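Local coordinates for putative nucleolar GTP-binding protein 1 (Plasmodium falciparum, PDB 2QU8) that binds guanosine-5'-diphosphate and is probably a GTPase of the nucleolar NOG1 family, at residues 44-47 with 48-52; 168-171 with 172-176; 92-95 with 96-100. All coordinates share one frame; numbering follows the deposited sequence.

Contact 1: 44-47 with 48-52. With GDP (guanosine-5'-diphosphate), chain B.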
loop_
_atom_site.group_PDB
_atom_site.type_symbol
_atom_site.label_atom_id
_atom_site.label_comp_id
_atom_site.label_asym_id
_atom_site.label_seq_id
_atom_site.Cartn_x
_atom_site.Cartn_y
_atom_site.Cartn_z
ATOM N N SER A 44 -9.706 0.088 8.602
ATOM C CA SER A 44 -10.818 0.975 8.277
ATOM C C SER A 44 -10.925 1.179 6.763
ATOM O O SER A 44 -12.006 1.085 6.190
ATOM C CB SER A 44 -10.648 2.332 8.971
ATOM O OG SER A 44 -10.794 2.207 10.370
ATOM N N PHE A 45 -9.790 1.446 6.124
ATOM C CA PHE A 45 -9.762 1.694 4.685
ATOM C C PHE A 45 -10.256 0.471 3.928
ATOM O O PHE A 45 -11.105 0.570 3.028
ATOM C CB PHE A 45 -8.342 2.050 4.225
ATOM C CG PHE A 45 -8.285 2.549 2.817
ATOM C CD1 PHE A 45 -8.212 3.917 2.559
ATOM C CD2 PHE A 45 -8.344 1.664 1.754
ATOM C CE1 PHE A 45 -8.175 4.398 1.235
ATOM C CE2 PHE A 45 -8.314 2.122 0.434
ATOM C CZ PHE A 45 -8.225 3.503 0.180
ATOM N N MET A 46 -9.722 -0.688 4.306
ATOM C CA MET A 46 -10.126 -1.937 3.696
ATOM C C MET A 46 -11.642 -2.153 3.794
ATOM O O MET A 46 -12.296 -2.471 2.798
ATOM C CB MET A 46 -9.383 -3.109 4.343
ATOM C CG MET A 46 -9.926 -4.455 3.919
ATOM S SD MET A 46 -9.155 -5.773 4.855
ATOM C CE MET A 46 -9.835 -5.462 6.491
ATOM N N ASN A 47 -12.186 -1.996 5.000
ATOM C CA ASN A 47 -13.630 -2.181 5.233
ATOM C C ASN A 47 -14.541 -1.245 4.444
ATOM O O ASN A 47 -15.564 -1.669 3.914
ATOM C CB ASN A 47 -13.952 -2.092 6.719
ATOM C CG ASN A 47 -13.557 -3.341 7.461
ATOM O OD1 ASN A 47 -12.870 -3.276 8.476
ATOM N ND2 ASN A 47 -13.971 -4.494 6.948
ATOM N N ILE A 48 -14.164 0.024 4.372
ATOM C CA ILE A 48 -14.925 1.006 3.604
ATOM C C ILE A 48 -15.017 0.640 2.117
ATOM O O ILE A 48 -16.121 0.522 1.574
ATOM C CB ILE A 48 -14.354 2.423 3.806
ATOM C CG1 ILE A 48 -14.643 2.887 5.231
ATOM C CG2 ILE A 48 -14.958 3.414 2.805
ATOM C CD1 ILE A 48 -13.717 3.959 5.720
ATOM N N VAL A 49 -13.868 0.434 1.471
ATOM C CA VAL A 49 -13.824 0.223 0.020
ATOM C C VAL A 49 -14.369 -1.141 -0.404
ATOM O O VAL A 49 -14.840 -1.300 -1.521
ATOM C CB VAL A 49 -12.404 0.467 -0.586
ATOM C CG1 VAL A 49 -11.912 1.867 -0.238
ATOM C CG2 VAL A 49 -11.394 -0.605 -0.135
ATOM N N SER A 50 -14.319 -2.123 0.491
ATOM C CA SER A 50 -14.827 -3.445 0.162
ATOM C C SER A 50 -16.265 -3.673 0.659
ATOM O O SER A 50 -16.814 -4.761 0.483
ATOM C CB SER A 50 -13.901 -4.526 0.715
ATOM O OG SER A 50 -13.971 -4.531 2.118
ATOM N N ARG A 51 -16.864 -2.638 1.254
ATOM C CA ARG A 51 -18.160 -2.740 1.946
ATOM C C ARG A 51 -18.175 -3.940 2.894
ATOM O O ARG A 51 -19.152 -4.694 2.954
ATOM C CB ARG A 51 -19.329 -2.810 0.952
ATOM C CG ARG A 51 -19.338 -1.717 -0.113
ATOM C CD ARG A 51 -19.478 -0.344 0.508
ATOM N NE ARG A 51 -19.818 0.697 -0.463
ATOM C CZ ARG A 51 -19.015 1.699 -0.822
ATOM N NH1 ARG A 51 -19.439 2.587 -1.710
ATOM N NH2 ARG A 51 -17.794 1.818 -0.303
ATOM N N ALA A 52 -17.068 -4.107 3.616
ATOM C CA ALA A 52 -16.848 -5.229 4.541
ATOM C C ALA A 52 -16.934 -6.632 3.923
ATOM O O ALA A 52 -17.111 -7.624 4.647
ATOM C CB ALA A 52 -17.752 -5.108 5.786
HETATM P PB GDP B . -5.208 0.027 11.614
HETATM O O1B GDP B . -4.709 -0.590 12.910
HETATM O O2B GDP B . -4.019 0.453 10.797
HETATM O O3B GDP B . -5.954 -1.050 10.891
HETATM O O3A GDP B . -6.128 1.302 11.923
HETATM P PA GDP B . -7.708 1.237 12.276
HETATM O O1A GDP B . -7.985 0.093 13.235
HETATM O O2A GDP B . -8.530 1.105 11.031
HETATM O "O5'" GDP B . -7.895 2.657 12.987
HETATM C "C5'" GDP B . -7.294 2.901 14.268
HETATM C "C4'" GDP B . -8.084 3.956 15.031
HETATM O "O4'" GDP B . -8.167 5.147 14.237
HETATM C "C3'" GDP B . -9.522 3.522 15.279
HETATM O "O3'" GDP B . -9.945 4.020 16.548
HETATM C "C2'" GDP B . -10.290 4.208 14.171
HETATM O "O2'" GDP B . -11.669 4.379 14.496
HETATM C "C1'" GDP B . -9.533 5.517 14.038
HETATM N N9 GDP B . -9.607 6.147 12.707
HETATM C C8 GDP B . -9.594 5.501 11.523
HETATM N N7 GDP B . -9.648 6.385 10.498
HETATM C C5 GDP B . -9.692 7.623 11.030
HETATM C C6 GDP B . -9.749 9.007 10.504
HETATM O O6 GDP B . -9.777 9.206 9.268
HETATM N N1 GDP B . -9.784 10.022 11.387
HETATM C C2 GDP B . -9.755 9.822 12.722
HETATM N N2 GDP B . -9.786 10.900 13.548
HETATM N N3 GDP B . -9.692 8.576 13.268
HETATM C C4 GDP B . -9.655 7.461 12.488
#
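Ile48 N to Ser44 O (3.0 Å) and Val49 N to Phe45 O, the latter bond nearly straight at 175°, carry the regular i to i+4 ladder down helix 42-49, until Arg51 takes positive phi and Ala52 N turns back to Asn47 O (2.9 Å). That last donor lies in the carbonyl plane of Asn47, on a lone pair. Ser50 grips the backbone oxygen of Met46 twice, through its hydroxyl (OG to O, 2.7 Å) and its amide, which reach it from opposite faces of the carbonyl plane. A chi1 of 69° sets OG between the backbone N and the carbonyl carbon of Ser50, folded back over the last turn. Arg51 likewise returns, its NH2 donating to Ile48 O (2.8 Å) from above that carbonyl plane while the oxygen lies within the plane of the guanidinium. On the buried side, the Phe45 ring, with CG anti to the backbone N (chi1 -170°), is met obliquely by Val49, whose CG1 comes to 3.7 Å from CE2. Ile80 of strand 76-82 and Val192 of helix 192-222 both pack against these two side chains. At the ligand end Ser44 gives two bonds to one phosphate oxygen of GDP, from OG (2.6 Å to O2A) and from its backbone N (2.9 Å to O2A). The geometry joins two familiar features: a Schellman motif ending the helix, and at its start a GDP phosphate site consistent with a P-loop (Walker A) nucleotide-binding fold, with Gly41 and Ser43 amides also donating to GDP.

Contact 2: 168-171 with 172-176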
loop_
_atom_site.group_PDB
_atom_site.type_symbol
_atom_site.label_atom_id
_atom_site.label_comp_id
_atom_site.label_asym_id
_atom_site.label_seq_id
_atom_site.Cartn_x
_atom_site.Cartn_y
_atom_site.Cartn_z
ATOM N N ILE A 168 8.434 14.326 3.492
ATOM C CA ILE A 168 7.506 13.776 2.496
ATOM C C ILE A 168 8.025 14.002 1.070
ATOM O O ILE A 168 8.030 13.077 0.256
ATOM C CB ILE A 168 6.069 14.360 2.668
ATOM C CG1 ILE A 168 5.451 13.875 3.986
ATOM C CG2 ILE A 168 5.173 13.983 1.484
ATOM C CD1 ILE A 168 4.264 14.698 4.474
ATOM N N LYS A 169 8.471 15.227 0.785
ATOM C CA LYS A 169 9.073 15.560 -0.511
ATOM C C LYS A 169 10.317 14.717 -0.799
ATOM O O LYS A 169 10.515 14.270 -1.932
ATOM C CB LYS A 169 9.409 17.052 -0.598
ATOM C CG LYS A 169 10.047 17.462 -1.922
ATOM C CD LYS A 169 10.006 18.970 -2.131
ATOM C CE LYS A 169 11.165 19.451 -2.997
ATOM N NZ LYS A 169 11.395 18.613 -4.215
ATOM N N GLN A 170 11.138 14.492 0.228
ATOM C CA GLN A 170 12.329 13.643 0.096
ATOM C C GLN A 170 12.022 12.213 -0.358
ATOM O O GLN A 170 12.871 11.557 -0.967
ATOM C CB GLN A 170 13.130 13.612 1.397
ATOM C CG GLN A 170 14.153 14.723 1.525
ATOM C CD GLN A 170 15.303 14.346 2.441
ATOM O OE1 GLN A 170 15.148 13.525 3.352
ATOM N NE2 GLN A 170 16.471 14.944 2.203
ATOM N N ILE A 171 10.814 11.735 -0.061
ATOM C CA ILE A 171 10.383 10.401 -0.483
ATOM C C ILE A 171 10.451 10.264 -2.008
ATOM O O ILE A 171 10.879 9.232 -2.526
ATOM C CB ILE A 171 8.966 10.051 0.063
ATOM C CG1 ILE A 171 9.020 9.861 1.586
ATOM C CG2 ILE A 171 8.395 8.809 -0.625
ATOM C CD1 ILE A 171 7.664 9.639 2.253
ATOM N N LEU A 172 10.059 11.317 -2.717
ATOM C CA LEU A 172 10.102 11.329 -4.182
ATOM C C LEU A 172 11.526 11.179 -4.738
ATOM O O LEU A 172 11.716 10.639 -5.830
ATOM C CB LEU A 172 9.426 12.593 -4.729
ATOM C CG LEU A 172 7.990 12.889 -4.267
ATOM C CD1 LEU A 172 7.556 14.275 -4.718
ATOM C CD2 LEU A 172 6.994 11.832 -4.748
ATOM N N ASP A 173 12.515 11.639 -3.971
ATOM C CA ASP A 173 13.923 11.556 -4.363
ATOM C C ASP A 173 14.571 10.229 -3.956
ATOM O O ASP A 173 15.397 9.678 -4.689
ATOM C CB ASP A 173 14.709 12.734 -3.774
ATOM C CG ASP A 173 14.303 14.074 -4.379
ATOM O OD1 ASP A 173 13.777 14.930 -3.638
ATOM O OD2 ASP A 173 14.512 14.274 -5.595
ATOM N N ASN A 174 14.188 9.719 -2.792
ATOM C CA ASN A 174 14.751 8.479 -2.254
ATOM C C ASN A 174 14.211 7.214 -2.919
ATOM O O ASN A 174 14.831 6.149 -2.844
ATOM C CB ASN A 174 14.511 8.405 -0.741
ATOM C CG ASN A 174 15.484 9.260 0.047
ATOM O OD1 ASN A 174 16.692 9.223 -0.188
ATOM N ND2 ASN A 174 14.963 10.027 1.000
ATOM N N VAL A 175 13.062 7.339 -3.578
ATOM C CA VAL A 175 12.314 6.181 -4.062
ATOM C C VAL A 175 12.403 6.020 -5.581
ATOM O O VAL A 175 12.137 6.960 -6.333
ATOM C CB VAL A 175 10.834 6.243 -3.573
ATOM C CG1 VAL A 175 9.945 5.304 -4.346
ATOM C CG2 VAL A 175 10.757 5.930 -2.082
ATOM N N LYS A 176 12.787 4.817 -6.011
ATOM C CA LYS A 176 12.839 4.465 -7.431
ATOM C C LYS A 176 11.464 4.038 -7.949
ATOM O O LYS A 176 11.169 4.193 -9.139
ATOM C CB LYS A 176 13.882 3.369 -7.687
ATOM C CG LYS A 176 15.247 3.671 -7.077
ATOM C CD LYS A 176 16.388 3.123 -7.915
ATOM C CE LYS A 176 17.722 3.686 -7.438
ATOM N NZ LYS A 176 18.786 3.520 -8.462
#
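Ile171 and Val175 make the apolar part of this last helical turn, lying side by side and pointing the same way, with CG2 of Ile171 4.0 Å from CG2 of Val175. With CG1 of Ile171 beside the backbone N (chi1 -69°), its CG2 is left on the carbonyl side, where Val175 follows one turn on. The CG2 methyl of Val175 also rests 3.3 Å from Ile171 O. Both side chains reach Phe133 of helix 126-137, and Ile171 also touches Ile179 of strand 179-183, which places this face of the turn against the body of the domain.

Of the four backbone bonds between the two segments, only Asn174 N to Gln170 O is not weak, at 2.9 Å with an angle at hydrogen of 154°. The same oxygen takes a weak bond from Asp173 N. Leu172 N to Lys169 O and Val175 N to Ile171 O are weak as well. The backbone is thus tightened to i+3 bonding around 171-173 and returns to i+4 at Asn174 and Val175, where the last bond bends to 124° as Val175 leaves helical backbone angles.

Polar side chains contribute more loosely. Asn174 brings ND2 to 4.0 Å from Gln170 CB, and the same nitrogen makes a weak hydrogen bond to Tyr134 OH. Lys169 NZ and Asp173 OD1, one turn apart, stay 4.4 Å from each other, beyond a salt bridge, and any attraction between them is probably modest. Such an amphipathic C-terminal turn, apolar inward and charged outward, is characteristic of a helix packed on the central sheet of an alpha/beta GTPase domain.

Contact 3: 92-95 with 96-100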
loop_
_atom_site.group_PDB
_atom_site.type_symbol
_atom_site.label_atom_id
_atom_site.label_comp_id
_atom_site.label_asym_id
_atom_site.label_seq_id
_atom_site.Cartn_x
_atom_site.Cartn_y
_atom_site.Cartn_z
ATOM N N GLU A 92 13.422 -6.126 10.844
ATOM C CA GLU A 92 14.570 -6.602 11.626
ATOM C C GLU A 92 14.258 -7.750 12.584
ATOM O O GLU A 92 15.099 -8.620 12.807
ATOM C CB GLU A 92 15.162 -5.462 12.448
ATOM C CG GLU A 92 16.099 -4.537 11.709
ATOM C CD GLU A 92 16.716 -3.509 12.641
ATOM O OE1 GLU A 92 15.949 -2.834 13.369
ATOM O OE2 GLU A 92 17.964 -3.381 12.655
ATOM N N ASN A 93 13.057 -7.732 13.155
ATOM C CA ASN A 93 12.674 -8.677 14.201
ATOM C C ASN A 93 11.944 -9.918 13.682
ATOM O O ASN A 93 11.711 -10.862 14.438
ATOM C CB ASN A 93 11.817 -7.971 15.266
ATOM C CG ASN A 93 12.588 -6.910 16.043
ATOM O OD1 ASN A 93 13.820 -6.941 16.122
ATOM N ND2 ASN A 93 11.857 -5.968 16.632
ATOM N N ARG A 94 11.577 -9.913 12.398
ATOM C CA ARG A 94 10.881 -11.051 11.792
ATOM C C ARG A 94 11.759 -12.298 11.779
ATOM O O ARG A 94 12.979 -12.212 11.611
ATOM C CB ARG A 94 10.455 -10.740 10.350
ATOM C CG ARG A 94 9.532 -9.554 10.139
ATOM C CD ARG A 94 8.259 -9.590 10.975
ATOM N NE ARG A 94 8.246 -8.451 11.892
ATOM C CZ ARG A 94 8.170 -8.530 13.215
ATOM N NH1 ARG A 94 8.064 -9.703 13.823
ATOM N NH2 ARG A 94 8.178 -7.418 13.930
ATOM N N ASN A 95 11.131 -13.457 11.963
ATOM C CA ASN A 95 11.802 -14.741 11.761
ATOM C C ASN A 95 11.688 -15.161 10.285
ATOM O O ASN A 95 11.074 -14.444 9.478
ATOM C CB ASN A 95 11.243 -15.813 12.711
ATOM C CG ASN A 95 9.743 -16.047 12.531
ATOM O OD1 ASN A 95 9.226 -16.073 11.409
ATOM N ND2 ASN A 95 9.039 -16.226 13.643
ATOM N N THR A 96 12.268 -16.310 9.935
ATOM C CA THR A 96 12.255 -16.799 8.544
ATOM C C THR A 96 10.836 -16.960 7.970
ATOM O O THR A 96 10.520 -16.358 6.943
ATOM C CB THR A 96 13.068 -18.099 8.390
ATOM O OG1 THR A 96 14.327 -17.940 9.045
ATOM C CG2 THR A 96 13.328 -18.400 6.928
ATOM N N ILE A 97 9.984 -17.731 8.648
ATOM C CA ILE A 97 8.594 -17.956 8.214
ATOM C C ILE A 97 7.801 -16.658 7.982
ATOM O O ILE A 97 7.073 -16.547 6.991
ATOM C CB ILE A 97 7.796 -18.871 9.202
ATOM C CG1 ILE A 97 8.528 -20.193 9.492
ATOM C CG2 ILE A 97 6.365 -19.120 8.700
ATOM C CD1 ILE A 97 8.962 -20.992 8.271
ATOM N N GLU A 98 7.939 -15.693 8.894
ATOM C CA GLU A 98 7.307 -14.377 8.733
ATOM C C GLU A 98 7.820 -13.675 7.482
ATOM O O GLU A 98 7.032 -13.139 6.697
ATOM C CB GLU A 98 7.540 -13.498 9.971
ATOM C CG GLU A 98 6.594 -13.797 11.136
ATOM C CD GLU A 98 6.944 -13.024 12.407
ATOM O OE1 GLU A 98 8.147 -12.846 12.703
ATOM O OE2 GLU A 98 6.005 -12.603 13.122
ATOM N N MET A 99 9.142 -13.689 7.300
ATOM C CA MET A 99 9.762 -13.092 6.121
ATOM C C MET A 99 9.274 -13.683 4.812
ATOM O O MET A 99 9.068 -12.938 3.858
ATOM C CB MET A 99 11.292 -13.154 6.172
ATOM C CG MET A 99 11.961 -11.934 6.774
ATOM S SD MET A 99 11.195 -10.311 6.558
ATOM C CE MET A 99 11.266 -10.027 4.793
ATOM N N THR A 100 9.077 -15.005 4.778
ATOM C CA THR A 100 8.591 -15.710 3.582
ATOM C C THR A 100 7.170 -15.287 3.263
ATOM O O THR A 100 6.803 -15.122 2.091
ATOM C CB THR A 100 8.623 -17.256 3.741
ATOM O OG1 THR A 100 7.611 -17.670 4.670
ATOM C CG2 THR A 100 9.978 -17.732 4.229
#
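Asn95 and Glu98 exchange hydrogen bonds across the first turn of helix 96-106, forming a capping box. Asn95 OD1 accepts from Glu98 N at 2.9 Å, and the bond is straight both at the hydrogen (169°) and at the acceptor, where the amide meets the oxygen almost end-on. In return Asn95 N donates to Glu98 OE1 at 3.1 Å, and OE1 accepts it on its anti lone pair, the one directed away from OE2. With chi1 at 59°, CG of Asn95 sits between its own backbone N and carbonyl carbon, which swings OD1 over the start of the helix. The Asn95 amide plane and the Glu98 carboxylate plane are turned modestly against each other. Beneath the box the regular ladder begins, Met99 N donating to Asn95 O at 3.0 Å.

The charged contact shares an atom with the box. Arg94 NH1 reaches Glu98 OE1 at 3.3 Å, a salt bridge with a weak hydrogen bond in it. The oxygen comes at the edge of the guanidinium and in its plane, whereas the carboxylate is turned 85° to that plane. OE1 thus serves both the Arg94 side chain and the Asn95 backbone, and the positive charge beside it would tend to favour the ionised carboxylate.

The stem of Arg94 is also crossed at about a right angle by Met99, whose SD lies 3.9 Å from CB of Arg94. The bend of the arginine at chi2 and chi3 carries its head away from the sulfur and toward Glu98.

All this lies at the surface, where the loop following strand 76-82 enters helix 96-106. That same loop supplies Leu86 against Glu98 and Phe91 against Met99, and strand 110-117 comes next after the helix.

Along the chain the three contacts run in series, 44-52, then 92-100, then 168-176, with neither nesting nor crossing. Each is local, its two halves being consecutive, so none closes a long loop. Contact 1 ends helix 42-49 ahead of strand 54-57 and packs on strand 76-82 and helix 192-222; contact 3 joins the loop after strand 76-82 to helix 96-106; contact 2 ends helix 162-174 before strand 179-183, at one edge of the sheet, and packs on that strand and helix 126-137. Their centres stand 27 to 28 Å apart and they do not touch. Contacts 1 and 2 lie on opposite sides of the chain's centre. Together they mark three helix ends around one mixed sheet.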